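Local coordinates for lactaldehyde dehydrogenase (PDB 2ILU), which catalyses the irreversible NAD-dependent oxidation of L-lactaldehyde, formed in L-fucose and L-rhamnose degradation, to L-lactate, and also oxidises glycolaldehyde, at residues 150-155 with 178-183; 184-189 with 204-209; 332-337 with 363-368. One frame throughout, in Å; residues are numbered along the deposited sequence.

Contact 1: residues 150-155 with 178-183; sequences LPWNFP and SEFTPN. With NDP (NADPH dihydro-nicotinamide-adenine-dinucleotide phosphate), chain D.
In the dinucleotide-binding cleft of the aldehyde dehydrogenase fold, Trp-152 and Thr-181 meet where two loops lie side by side, each running from the end of one of two parallel strands, 134-149 and 172-176, into the following helix. The methyl CG2 of Thr-181 packs 3.5 Å from CB of Trp-152. With its first torsion at 58°, Thr-181 holds OG1 between its own backbone N and carbonyl carbon, where it rests on the CA of Trp-152 and the ring of Pro-155. A water joins the loops: it accepts from Ser-178 N at 2.7 Å, donates to Pro-151 O at 3.2 Å, and lies 3.2 Å from OG1 of Thr-181. Ser-178 OG accepts from Phe-180 N (3.2 Å, 156°), an ST turn within the type I turn from Ser-178 to Thr-181. That turn presents Glu-179 N to O1X of the bound NADPH at 2.7 Å. The carboxylate atom OE1 of Glu-179 sits 3.2 Å from O2X of the 2'-phosphate, a group that NAD lacks; an acidic residue facing it would probably disfavour NADPH, in keeping with the use of NAD. Trp-152 NE1 gives a weak bond to O5D. Beside it the indole and the Phe-180 ring meet obliquely, planes at 68°, with Trp-152 CD1 3.9 Å from Phe-180 CD2.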
loop_
_atom_site.group_PDB
_atom_site.type_symbol
_atom_site.label_atom_id
_atom_site.label_comp_id
_atom_site.label_asym_id
_atom_site.label_seq_id
_atom_site.Cartn_x
_atom_site.Cartn_y
_atom_site.Cartn_z
ATOM N N LEU A 150 20.631 -11.727 20.983
ATOM C CA LEU A 150 21.070 -12.624 19.917
ATOM C C LEU A 150 21.591 -14.007 20.312
ATOM O O LEU A 150 22.064 -14.179 21.425
ATOM C CB LEU A 150 22.148 -11.929 19.100
ATOM C CG LEU A 150 22.027 -10.409 19.028
ATOM C CD1 LEU A 150 23.220 -9.868 18.248
ATOM C CD2 LEU A 150 20.701 -10.000 18.381
ATOM N N PRO A 151 21.509 -14.983 19.397
ATOM C CA PRO A 151 21.957 -16.363 19.575
ATOM C C PRO A 151 23.383 -16.503 18.957
ATOM O O PRO A 151 23.886 -15.513 18.431
ATOM C CB PRO A 151 20.921 -17.136 18.794
ATOM C CG PRO A 151 20.765 -16.273 17.600
ATOM C CD PRO A 151 20.681 -14.875 18.185
ATOM N N TRP A 152 24.003 -17.679 19.019
ATOM C CA TRP A 152 25.345 -17.841 18.443
ATOM C C TRP A 152 25.360 -18.068 16.912
ATOM O O TRP A 152 26.404 -17.873 16.287
ATOM C CB TRP A 152 26.104 -18.989 19.125
ATOM C CG TRP A 152 25.301 -20.226 19.245
ATOM C CD1 TRP A 152 24.529 -20.587 20.300
ATOM C CD2 TRP A 152 25.079 -21.208 18.226
ATOM N NE1 TRP A 152 23.822 -21.726 20.007
ATOM C CE2 TRP A 152 24.138 -22.132 18.738
ATOM C CE3 TRP A 152 25.577 -21.395 16.928
ATOM C CZ2 TRP A 152 23.678 -23.229 17.999
ATOM C CZ3 TRP A 152 25.121 -22.487 16.189
ATOM C CH2 TRP A 152 24.179 -23.389 16.730
ATOM N N ASN A 153 24.227 -18.482 16.349
ATOM C CA ASN A 153 24.130 -18.707 14.916
ATOM C C ASN A 153 23.912 -17.380 14.156
ATOM O O ASN A 153 23.005 -16.631 14.531
ATOM C CB ASN A 153 22.994 -19.687 14.622
ATOM C CG ASN A 153 23.284 -20.562 13.418
ATOM O OD1 ASN A 153 24.311 -21.247 13.370
ATOM N ND2 ASN A 153 22.385 -20.543 12.435
ATOM N N PHE A 154 24.722 -17.111 13.133
ATOM C CA PHE A 154 24.628 -15.850 12.401
ATOM C C PHE A 154 24.604 -14.631 13.344
ATOM O O PHE A 154 23.859 -13.677 13.105
ATOM C CB PHE A 154 23.373 -15.829 11.533
ATOM C CG PHE A 154 23.385 -16.851 10.452
ATOM C CD1 PHE A 154 22.655 -18.022 10.579
ATOM C CD2 PHE A 154 24.165 -16.662 9.316
ATOM C CE1 PHE A 154 22.702 -18.998 9.588
ATOM C CE2 PHE A 154 24.221 -17.630 8.322
ATOM C CZ PHE A 154 23.489 -18.800 8.455
ATOM N N PRO A 155 25.436 -14.649 14.394
ATOM C CA PRO A 155 25.469 -13.545 15.351
ATOM C C PRO A 155 25.763 -12.173 14.747
ATOM O O PRO A 155 25.094 -11.214 15.119
ATOM C CB PRO A 155 26.526 -13.993 16.353
ATOM C CG PRO A 155 27.499 -14.697 15.482
ATOM C CD PRO A 155 26.610 -15.523 14.571
ATOM N N SER A 178 25.316 -13.158 22.023
ATOM C CA SER A 178 25.306 -14.429 22.706
ATOM C C SER A 178 26.574 -14.621 23.536
ATOM O O SER A 178 27.656 -14.206 23.112
ATOM C CB SER A 178 25.197 -15.582 21.714
ATOM O OG SER A 178 25.614 -16.800 22.315
ATOM N N GLU A 179 26.409 -15.219 24.701
ATOM C CA GLU A 179 27.492 -15.514 25.619
ATOM C C GLU A 179 28.657 -16.304 24.964
ATOM O O GLU A 179 29.797 -16.153 25.391
ATOM C CB GLU A 179 26.886 -16.298 26.776
ATOM C CG GLU A 179 27.823 -16.944 27.730
ATOM C CD GLU A 179 27.101 -17.988 28.547
ATOM O OE1 GLU A 179 26.061 -17.648 29.160
ATOM O OE2 GLU A 179 27.566 -19.150 28.566
ATOM N N PHE A 180 28.350 -17.108 23.947
ATOM C CA PHE A 180 29.345 -17.909 23.237
ATOM C C PHE A 180 29.965 -17.212 22.021
ATOM O O PHE A 180 31.023 -17.633 21.568
ATOM C CB PHE A 180 28.724 -19.206 22.726
ATOM C CG PHE A 180 27.895 -19.917 23.730
ATOM C CD1 PHE A 180 28.481 -20.487 24.856
ATOM C CD2 PHE A 180 26.510 -19.988 23.574
ATOM C CE1 PHE A 180 27.692 -21.120 25.824
ATOM C CE2 PHE A 180 25.716 -20.615 24.527
ATOM C CZ PHE A 180 26.302 -21.182 25.656
ATOM N N THR A 181 29.300 -16.189 21.501
ATOM C CA THR A 181 29.792 -15.486 20.329
ATOM C C THR A 181 29.714 -13.949 20.430
ATOM O O THR A 181 29.144 -13.312 19.546
ATOM C CB THR A 181 29.011 -15.932 19.077
ATOM O OG1 THR A 181 27.614 -15.674 19.270
ATOM C CG2 THR A 181 29.215 -17.422 18.826
ATOM N N PRO A 182 30.302 -13.362 21.481
ATOM C CA PRO A 182 30.297 -11.916 21.705
ATOM C C PRO A 182 31.365 -11.122 20.949
ATOM O O PRO A 182 31.235 -9.903 20.863
ATOM C CB PRO A 182 30.513 -11.821 23.203
ATOM C CG PRO A 182 31.509 -12.923 23.434
ATOM C CD PRO A 182 30.950 -14.061 22.607
ATOM N N ASN A 183 32.384 -11.792 20.422
ATOM C CA ASN A 183 33.458 -11.080 19.749
ATOM C C ASN A 183 33.042 -10.219 18.558
ATOM O O ASN A 183 33.398 -9.038 18.540
ATOM C CB ASN A 183 34.578 -12.050 19.358
ATOM C CG ASN A 183 35.202 -12.728 20.572
ATOM O OD1 ASN A 183 35.378 -12.107 21.625
ATOM N ND2 ASN A 183 35.549 -13.998 20.428
HETATM P PA NDP D . 18.995 -19.756 23.047
HETATM O O1A NDP D . 17.554 -20.046 23.203
HETATM O O2A NDP D . 19.953 -20.404 23.955
HETATM O O5B NDP D . 19.085 -18.197 23.113
HETATM C C5B NDP D . 20.359 -17.567 22.925
HETATM C C4B NDP D . 20.190 -16.073 23.172
HETATM O O4B NDP D . 19.015 -15.957 24.087
HETATM C C3B NDP D . 21.357 -15.591 23.967
HETATM O O3B NDP D . 21.495 -14.169 23.845
HETATM C C2B NDP D . 20.941 -16.037 25.327
HETATM O O2B NDP D . 21.797 -15.705 26.378
HETATM C C1B NDP D . 19.529 -15.505 25.377
HETATM N N9A NDP D . 18.713 -16.107 26.435
HETATM C C8A NDP D . 18.790 -17.414 26.891
HETATM N N7A NDP D . 17.996 -17.663 27.926
HETATM C C5A NDP D . 17.376 -16.481 28.150
HETATM C C6A NDP D . 16.400 -16.101 29.122
HETATM N N6A NDP D . 15.925 -16.939 30.037
HETATM N N1A NDP D . 15.971 -14.799 29.068
HETATM C C2A NDP D . 16.431 -13.920 28.152
HETATM N N3A NDP D . 17.361 -14.184 27.183
HETATM C C4A NDP D . 17.804 -15.500 27.224
HETATM O O3 NDP D . 19.421 -20.039 21.516
HETATM P PN NDP D . 20.729 -20.457 20.718
HETATM O O1N NDP D . 21.913 -19.851 21.379
HETATM O O2N NDP D . 20.457 -20.065 19.304
HETATM O O5D NDP D . 20.808 -22.071 20.734
HETATM C C5D NDP D . 20.691 -22.863 21.949
HETATM C C4D NDP D . 22.048 -23.179 22.527
HETATM O O4D NDP D . 22.205 -22.571 23.851
HETATM C C3D NDP D . 22.370 -24.666 22.756
HETATM O O3D NDP D . 22.673 -25.380 21.587
HETATM C C2D NDP D . 23.478 -24.588 23.800
HETATM O O2D NDP D . 24.733 -24.438 23.136
HETATM C C1D NDP D . 23.072 -23.370 24.647
HETATM N N1N NDP D . 22.394 -23.731 25.961
HETATM C C2N NDP D . 23.188 -23.906 27.084
HETATM C C3N NDP D . 22.653 -24.239 28.332
HETATM C C7N NDP D . 23.524 -24.435 29.575
HETATM O O7N NDP D . 24.527 -25.151 29.505
HETATM N N7N NDP D . 23.133 -23.790 30.690
HETATM C C4N NDP D . 21.216 -24.408 28.451
HETATM C C5N NDP D . 20.405 -24.228 27.303
HETATM C C6N NDP D . 20.966 -23.896 26.074
HETATM P P2B NDP D . 23.149 -16.577 26.611
HETATM O O1X NDP D . 24.027 -16.353 25.421
HETATM O O2X NDP D . 23.659 -16.022 27.911
HETATM O O3X NDP D . 22.694 -18.010 26.742
HETATM O O HOH W 1 25.710 -13.048 19.365
#

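Contact 2: residues 184-189 with 204-209; sequences NAIAFA and LVLGRG. With NDP (NADPH dihydro-nicotinamide-adenine-dinucleotide phosphate), chain D.
Leu-204, at the end of strand 202-204, pushes its branches against helix 183-195: CD1 lies 3.8 Å from Ala-185 CB, and CD2 is 3.6 Å from Ile-186 CD1 and 4.0 Å from Ala-189 CB. Its CG stands opposite the backbone N (chi1 -175°), which carries both methyls to the helix, and Ile-186 crosses it at about a right angle. Next, Leu-206 sets CD1 3.7 Å from the same Ile-186 CD1. This packing belongs to a beta-alpha-beta crossover, helix 183-195 linking parallel strands 172-176 and 202-204. At Gly-207 the backbone angles would jam a CB against the carbonyl oxygen of Leu-206. Arg-208, N-cap of helix 209-218, bridges to Asp-40 through NE. Gly-209 N then donates to O2X of NADPH (2.6 Å, 135°), and a CB here would run into adenine atom N9A. The chemistry divides: nondirectional methyl contacts seat the strand end and the loop after it on helix 183-195, and a polar bond to the phosphate is made at the amino end of helix 209-218, whose dipole probably helps hold the anion.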
loop_
_atom_site.group_PDB
_atom_site.type_symbol
_atom_site.label_atom_id
_atom_site.label_comp_id
_atom_site.label_asym_id
_atom_site.label_seq_id
_atom_site.Cartn_x
_atom_site.Cartn_y
_atom_site.Cartn_z
ATOM N N ASN A 184 32.319 -10.791 17.599
ATOM C CA ASN A 184 31.857 -10.019 16.457
ATOM C C ASN A 184 31.044 -8.793 16.913
ATOM O O ASN A 184 31.136 -7.731 16.298
ATOM C CB ASN A 184 31.012 -10.902 15.544
ATOM C CG ASN A 184 29.904 -11.600 16.283
ATOM O OD1 ASN A 184 28.937 -10.977 16.729
ATOM N ND2 ASN A 184 30.031 -12.900 16.417
ATOM N N ALA A 185 30.281 -8.957 17.987
ATOM C CA ALA A 185 29.518 -7.849 18.520
ATOM C C ALA A 185 30.458 -6.712 18.991
ATOM O O ALA A 185 30.233 -5.553 18.629
ATOM C CB ALA A 185 28.651 -8.321 19.659
ATOM N N ILE A 186 31.480 -7.046 19.780
ATOM C CA ILE A 186 32.439 -6.036 20.208
ATOM C C ILE A 186 33.003 -5.298 18.992
ATOM O O ILE A 186 33.043 -4.068 19.000
ATOM C CB ILE A 186 33.613 -6.663 20.993
ATOM C CG1 ILE A 186 33.105 -7.187 22.337
ATOM C CG2 ILE A 186 34.727 -5.644 21.198
ATOM C CD1 ILE A 186 32.450 -6.126 23.180
ATOM N N ALA A 187 33.415 -6.055 17.977
ATOM C CA ALA A 187 33.930 -5.464 16.751
ATOM C C ALA A 187 32.907 -4.476 16.141
ATOM O O ALA A 187 33.290 -3.378 15.726
ATOM C CB ALA A 187 34.268 -6.558 15.751
ATOM N N PHE A 188 31.638 -4.880 16.106
ATOM C CA PHE A 188 30.581 -4.007 15.615
ATOM C C PHE A 188 30.507 -2.713 16.458
ATOM O O PHE A 188 30.404 -1.623 15.898
ATOM C CB PHE A 188 29.235 -4.738 15.672
ATOM C CG PHE A 188 28.109 -3.998 15.007
ATOM C CD1 PHE A 188 27.592 -2.837 15.558
ATOM C CD2 PHE A 188 27.554 -4.481 13.832
ATOM C CE1 PHE A 188 26.535 -2.166 14.948
ATOM C CE2 PHE A 188 26.500 -3.818 13.216
ATOM C CZ PHE A 188 25.990 -2.660 13.775
ATOM N N ALA A 189 30.564 -2.850 17.778
ATOM C CA ALA A 189 30.548 -1.677 18.638
ATOM C C ALA A 189 31.775 -0.763 18.382
ATOM O O ALA A 189 31.643 0.454 18.467
ATOM C CB ALA A 189 30.496 -2.097 20.099
ATOM N N LEU A 204 25.796 -1.865 23.635
ATOM C CA LEU A 204 26.101 -3.282 23.690
ATOM C C LEU A 204 26.379 -3.757 25.122
ATOM O O LEU A 204 27.289 -3.226 25.756
ATOM C CB LEU A 204 27.314 -3.582 22.811
ATOM C CG LEU A 204 27.693 -5.055 22.674
ATOM C CD1 LEU A 204 26.791 -5.719 21.649
ATOM C CD2 LEU A 204 29.145 -5.161 22.240
ATOM N N VAL A 205 25.605 -4.706 25.628
ATOM C CA VAL A 205 25.847 -5.190 26.979
ATOM C C VAL A 205 26.140 -6.693 27.043
ATOM O O VAL A 205 25.343 -7.489 26.557
ATOM C CB VAL A 205 24.665 -4.839 27.933
ATOM C CG1 VAL A 205 24.550 -3.332 28.082
ATOM C CG2 VAL A 205 23.361 -5.419 27.407
ATOM N N LEU A 206 27.276 -7.054 27.626
ATOM C CA LEU A 206 27.686 -8.446 27.721
ATOM C C LEU A 206 27.229 -9.170 28.999
ATOM O O LEU A 206 27.133 -8.538 30.046
ATOM C CB LEU A 206 29.207 -8.515 27.588
ATOM C CG LEU A 206 29.656 -7.789 26.323
ATOM C CD1 LEU A 206 31.162 -7.639 26.295
ATOM C CD2 LEU A 206 29.168 -8.571 25.128
ATOM N N GLY A 207 26.963 -10.465 28.892
ATOM C CA GLY A 207 26.510 -11.232 30.038
ATOM C C GLY A 207 25.680 -12.430 29.618
ATOM O O GLY A 207 25.663 -12.811 28.448
ATOM N N ARG A 208 24.993 -13.031 30.578
ATOM C CA ARG A 208 24.156 -14.191 30.305
ATOM C C ARG A 208 22.678 -13.840 30.044
ATOM O O ARG A 208 22.241 -12.769 30.460
ATOM C CB ARG A 208 24.265 -15.190 31.465
ATOM C CG ARG A 208 25.650 -15.821 31.578
ATOM C CD ARG A 208 25.810 -16.767 32.772
ATOM N NE ARG A 208 25.696 -16.069 34.049
ATOM C CZ ARG A 208 24.620 -16.112 34.832
ATOM N NH1 ARG A 208 23.560 -16.829 34.472
ATOM N NH2 ARG A 208 24.603 -15.426 35.971
ATOM N N GLY A 209 21.944 -14.726 29.373
ATOM C CA GLY A 209 20.543 -14.476 29.083
ATOM C C GLY A 209 19.690 -14.346 30.329
ATOM O O GLY A 209 18.843 -13.450 30.422
HETATM P PA NDP D . 18.995 -19.756 23.047
HETATM O O1A NDP D . 17.554 -20.046 23.203
HETATM O O2A NDP D . 19.953 -20.404 23.955
HETATM O O5B NDP D . 19.085 -18.197 23.113
HETATM C C5B NDP D . 20.359 -17.567 22.925
HETATM C C4B NDP D . 20.190 -16.073 23.172
HETATM O O4B NDP D . 19.015 -15.957 24.087
HETATM C C3B NDP D . 21.357 -15.591 23.967
HETATM O O3B NDP D . 21.495 -14.169 23.845
HETATM C C2B NDP D . 20.941 -16.037 25.327
HETATM O O2B NDP D . 21.797 -15.705 26.378
HETATM C C1B NDP D . 19.529 -15.505 25.377
HETATM N N9A NDP D . 18.713 -16.107 26.435
HETATM C C8A NDP D . 18.790 -17.414 26.891
HETATM N N7A NDP D . 17.996 -17.663 27.926
HETATM C C5A NDP D . 17.376 -16.481 28.150
HETATM C C6A NDP D . 16.400 -16.101 29.122
HETATM N N6A NDP D . 15.925 -16.939 30.037
HETATM N N1A NDP D . 15.971 -14.799 29.068
HETATM C C2A NDP D . 16.431 -13.920 28.152
HETATM N N3A NDP D . 17.361 -14.184 27.183
HETATM C C4A NDP D . 17.804 -15.500 27.224
HETATM O O3 NDP D . 19.421 -20.039 21.516
HETATM P PN NDP D . 20.729 -20.457 20.718
HETATM O O1N NDP D . 21.913 -19.851 21.379
HETATM O O2N NDP D . 20.457 -20.065 19.304
HETATM O O5D NDP D . 20.808 -22.071 20.734
HETATM C C5D NDP D . 20.691 -22.863 21.949
HETATM C C4D NDP D . 22.048 -23.179 22.527
HETATM O O4D NDP D . 22.205 -22.571 23.851
HETATM C C3D NDP D . 22.370 -24.666 22.756
HETATM O O3D NDP D . 22.673 -25.380 21.587
HETATM C C2D NDP D . 23.478 -24.588 23.800
HETATM O O2D NDP D . 24.733 -24.438 23.136
HETATM C C1D NDP D . 23.072 -23.370 24.647
HETATM N N1N NDP D . 22.394 -23.731 25.961
HETATM C C2N NDP D . 23.188 -23.906 27.084
HETATM C C3N NDP D . 22.653 -24.239 28.332
HETATM C C7N NDP D . 23.524 -24.435 29.575
HETATM O O7N NDP D . 24.527 -25.151 29.505
HETATM N N7N NDP D . 23.133 -23.790 30.690
HETATM C C4N NDP D . 21.216 -24.408 28.451
HETATM C C5N NDP D . 20.405 -24.228 27.303
HETATM C C6N NDP D . 20.966 -23.896 26.074
HETATM P P2B NDP D . 23.149 -16.577 26.611
HETATM O O1X NDP D . 24.027 -16.353 25.421
HETATM O O2X NDP D . 23.659 -16.022 27.911
HETATM O O3X NDP D . 22.694 -18.010 26.742
#

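Contact 3: residues 332-337 with 363-368; sequences AALERV and YYYPPT. With NDP (NADPH dihydro-nicotinamide-adenine-dinucleotide phosphate), chain D.
Leu-334 reaches from its helix across to three successive tyrosines, and its two torsions share out the branches. The first (chi1 -180°) carries CG toward the loop, and chi2 near 50° splits the methyls between Tyr-363 and the next two residues. CD2 comes to 3.5 Å from Tyr-363 CB, at the edge of that ring and near its plane. The other branch, CD1, turns to the Tyr-364 carbonyl, 3.5 Å from its O, and stands 4.1 Å from Tyr-365 CD1. One helical turn on, Val-337 brings CG1 over a face of the Tyr-365 ring, a CH-pi contact 3.8 Å from the centroid and 22° off the normal. In the catalytic part of the aldehyde dehydrogenase fold, helix 331-346 is thus packed against the loop that leads into strand 368-371, which pairs antiparallel with strand 350-353. Pro-366 CD lies 3.8 Å above the opposite face of the Tyr-365 ring, so a carbon sits over each face, both toward the rim, while its OH makes a weak bond to Gly-355 O. Replacing Tyr-365 by an alanine is likely to leave Val-337 CG1 without the ring face and Gly-355 O without its weak hydroxyl partner. From another side of the same helix, Arg-336, which binds NAD, turns the edge of its guanidinium to the nicotinamide ribose, NH2 3.3 Å from C2D of NADPH. Beyond Tyr-365, Thr-368 OG1 donates to Pro-366 O at 2.8 Å, with the donor tilted out of the carbonyl plane.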
loop_
_atom_site.group_PDB
_atom_site.type_symbol
_atom_site.label_atom_id
_atom_site.label_comp_id
_atom_site.label_asym_id
_atom_site.label_seq_id
_atom_site.Cartn_x
_atom_site.Cartn_y
_atom_site.Cartn_z
ATOM N N ALA A 332 27.494 -29.002 25.310
ATOM C CA ALA A 332 26.072 -29.276 25.443
ATOM C C ALA A 332 25.407 -29.632 24.097
ATOM O O ALA A 332 24.696 -30.635 24.015
ATOM C CB ALA A 332 25.375 -28.077 26.065
ATOM N N ALA A 333 25.651 -28.813 23.077
ATOM C CA ALA A 333 25.089 -29.058 21.760
ATOM C C ALA A 333 25.497 -30.437 21.199
ATOM O O ALA A 333 24.637 -31.163 20.699
ATOM C CB ALA A 333 25.519 -27.950 20.803
ATOM N N LEU A 334 26.783 -30.769 21.302
ATOM C CA LEU A 334 27.288 -32.052 20.835
ATOM C C LEU A 334 26.623 -33.250 21.547
ATOM O O LEU A 334 26.224 -34.204 20.877
ATOM C CB LEU A 334 28.809 -32.115 21.021
ATOM C CG LEU A 334 29.557 -33.380 20.583
ATOM C CD1 LEU A 334 29.181 -33.786 19.160
ATOM C CD2 LEU A 334 31.046 -33.114 20.676
ATOM N N GLU A 335 26.515 -33.181 22.872
ATOM C CA GLU A 335 25.875 -34.242 23.634
ATOM C C GLU A 335 24.410 -34.450 23.237
ATOM O O GLU A 335 24.014 -35.585 22.963
ATOM C CB GLU A 335 25.942 -33.942 25.128
ATOM C CG GLU A 335 27.331 -34.054 25.709
ATOM C CD GLU A 335 27.351 -33.797 27.198
ATOM O OE1 GLU A 335 26.631 -34.513 27.929
ATOM O OE2 GLU A 335 28.083 -32.881 27.635
ATOM N N ARG A 336 23.628 -33.377 23.218
ATOM C CA ARG A 336 22.241 -33.508 22.821
ATOM C C ARG A 336 22.096 -34.189 21.448
ATOM O O ARG A 336 21.208 -35.024 21.285
ATOM C CB ARG A 336 21.551 -32.137 22.817
ATOM C CG ARG A 336 21.124 -31.669 24.206
ATOM C CD ARG A 336 20.179 -30.473 24.141
ATOM N NE ARG A 336 20.877 -29.194 24.022
ATOM C CZ ARG A 336 21.484 -28.570 25.031
ATOM N NH1 ARG A 336 21.481 -29.105 26.246
ATOM N NH2 ARG A 336 22.089 -27.408 24.825
ATOM N N VAL A 337 22.966 -33.847 20.502
ATOM C CA VAL A 337 22.918 -34.465 19.186
ATOM C C VAL A 337 23.122 -35.987 19.269
ATOM O O VAL A 337 22.444 -36.726 18.561
ATOM C CB VAL A 337 23.991 -33.874 18.246
ATOM C CG1 VAL A 337 23.917 -34.545 16.884
ATOM C CG2 VAL A 337 23.784 -32.380 18.101
ATOM N N TYR A 363 34.244 -29.905 19.160
ATOM C CA TYR A 363 32.980 -30.632 19.179
ATOM C C TYR A 363 32.456 -30.960 17.774
ATOM O O TYR A 363 31.695 -30.170 17.220
ATOM C CB TYR A 363 31.926 -29.828 19.946
ATOM C CG TYR A 363 32.500 -29.117 21.146
ATOM C CD1 TYR A 363 33.000 -27.821 21.036
ATOM C CD2 TYR A 363 32.626 -29.771 22.371
ATOM C CE1 TYR A 363 33.621 -27.191 22.113
ATOM C CE2 TYR A 363 33.246 -29.152 23.456
ATOM C CZ TYR A 363 33.744 -27.864 23.319
ATOM O OH TYR A 363 34.390 -27.258 24.375
ATOM N N TYR A 364 32.857 -32.101 17.225
ATOM C CA TYR A 364 32.422 -32.466 15.892
ATOM C C TYR A 364 31.458 -33.659 15.806
ATOM O O TYR A 364 31.522 -34.566 16.636
ATOM C CB TYR A 364 33.635 -32.753 15.003
ATOM C CG TYR A 364 34.648 -31.630 14.950
ATOM C CD1 TYR A 364 35.504 -31.388 16.025
ATOM C CD2 TYR A 364 34.747 -30.805 13.828
ATOM C CE1 TYR A 364 36.434 -30.358 15.985
ATOM C CE2 TYR A 364 35.672 -29.772 13.777
ATOM C CZ TYR A 364 36.514 -29.552 14.859
ATOM O OH TYR A 364 37.431 -28.524 14.822
ATOM N N TYR A 365 30.573 -33.618 14.818
ATOM C CA TYR A 365 29.631 -34.691 14.579
ATOM C C TYR A 365 29.503 -34.981 13.077
ATOM O O TYR A 365 29.001 -34.148 12.331
ATOM C CB TYR A 365 28.257 -34.362 15.160
ATOM C CG TYR A 365 27.462 -35.611 15.441
ATOM C CD1 TYR A 365 27.860 -36.492 16.444
ATOM C CD2 TYR A 365 26.357 -35.949 14.668
ATOM C CE1 TYR A 365 27.182 -37.680 16.670
ATOM C CE2 TYR A 365 25.666 -37.139 14.886
ATOM C CZ TYR A 365 26.088 -37.998 15.889
ATOM O OH TYR A 365 25.423 -39.180 16.106
ATOM N N PRO A 366 29.949 -36.153 12.634
ATOM C CA PRO A 366 29.862 -36.466 11.209
ATOM C C PRO A 366 28.462 -36.270 10.608
ATOM O O PRO A 366 27.469 -36.525 11.287
ATOM C CB PRO A 366 30.318 -37.921 11.153
ATOM C CG PRO A 366 29.803 -38.461 12.447
ATOM C CD PRO A 366 30.181 -37.373 13.426
ATOM N N PRO A 367 28.382 -35.789 9.361
ATOM C CA PRO A 367 27.068 -35.604 8.750
ATOM C C PRO A 367 26.349 -36.963 8.903
ATOM O O PRO A 367 26.854 -37.967 8.409
ATOM C CB PRO A 367 27.410 -35.294 7.298
ATOM C CG PRO A 367 28.685 -34.530 7.424
ATOM C CD PRO A 367 29.455 -35.324 8.464
ATOM N N THR A 368 25.218 -36.986 9.591
ATOM C CA THR A 368 24.509 -38.236 9.788
ATOM C C THR A 368 23.202 -38.364 8.991
ATOM O O THR A 368 22.478 -37.382 8.850
ATOM C CB THR A 368 24.210 -38.443 11.274
ATOM O OG1 THR A 368 25.428 -38.333 12.020
ATOM C CG2 THR A 368 23.596 -39.808 11.507
HETATM P PA NDP D . 18.995 -19.756 23.047
HETATM O O1A NDP D . 17.554 -20.046 23.203
HETATM O O2A NDP D . 19.953 -20.404 23.955
HETATM O O5B NDP D . 19.085 -18.197 23.113
HETATM C C5B NDP D . 20.359 -17.567 22.925
HETATM C C4B NDP D . 20.190 -16.073 23.172
HETATM O O4B NDP D . 19.015 -15.957 24.087
HETATM C C3B NDP D . 21.357 -15.591 23.967
HETATM O O3B NDP D . 21.495 -14.169 23.845
HETATM C C2B NDP D . 20.941 -16.037 25.327
HETATM O O2B NDP D . 21.797 -15.705 26.378
HETATM C C1B NDP D . 19.529 -15.505 25.377
HETATM N N9A NDP D . 18.713 -16.107 26.435
HETATM C C8A NDP D . 18.790 -17.414 26.891
HETATM N N7A NDP D . 17.996 -17.663 27.926
HETATM C C5A NDP D . 17.376 -16.481 28.150
HETATM C C6A NDP D . 16.400 -16.101 29.122
HETATM N N6A NDP D . 15.925 -16.939 30.037
HETATM N N1A NDP D . 15.971 -14.799 29.068
HETATM C C2A NDP D . 16.431 -13.920 28.152
HETATM N N3A NDP D . 17.361 -14.184 27.183
HETATM C C4A NDP D . 17.804 -15.500 27.224
HETATM O O3 NDP D . 19.421 -20.039 21.516
HETATM P PN NDP D . 20.729 -20.457 20.718
HETATM O O1N NDP D . 21.913 -19.851 21.379
HETATM O O2N NDP D . 20.457 -20.065 19.304
HETATM O O5D NDP D . 20.808 -22.071 20.734
HETATM C C5D NDP D . 20.691 -22.863 21.949
HETATM C C4D NDP D . 22.048 -23.179 22.527
HETATM O O4D NDP D . 22.205 -22.571 23.851
HETATM C C3D NDP D . 22.370 -24.666 22.756
HETATM O O3D NDP D . 22.673 -25.380 21.587
HETATM C C2D NDP D . 23.478 -24.588 23.800
HETATM O O2D NDP D . 24.733 -24.438 23.136
HETATM C C1D NDP D . 23.072 -23.370 24.647
HETATM N N1N NDP D . 22.394 -23.731 25.961
HETATM C C2N NDP D . 23.188 -23.906 27.084
HETATM C C3N NDP D . 22.653 -24.239 28.332
HETATM C C7N NDP D . 23.524 -24.435 29.575
HETATM O O7N NDP D . 24.527 -25.151 29.505
HETATM N N7N NDP D . 23.133 -23.790 30.690
HETATM C C4N NDP D . 21.216 -24.408 28.451
HETATM C C5N NDP D . 20.405 -24.228 27.303
HETATM C C6N NDP D . 20.966 -23.896 26.074
HETATM P P2B NDP D . 23.149 -16.577 26.611
HETATM O O1X NDP D . 24.027 -16.353 25.421
HETATM O O2X NDP D . 23.659 -16.022 27.911
HETATM O O3X NDP D . 22.694 -18.010 26.742
#

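Overall arrangement
From the N terminus, the chain leaves strand 134-149, passes helix 155-168 and strand 172-176, and closes its first loop at contact 1. Helix 183-195 follows almost at once, and the return along strand 202-204 closes contact 2. Much later the chain runs from helix 331-346 through strand 350-353 and comes back to close contact 3 just before strand 368-371. All three are in series, so none nests within or crosses another. Contacts 1 and 2, with centres 8 Å apart, touch directly, as where Pro-155 CG lies 3.2 Å from Asn-184 ND2. Contact 3 lies about 18 Å from contact 1, centre to centre, in the part built on another sheet; NADPH touches all three.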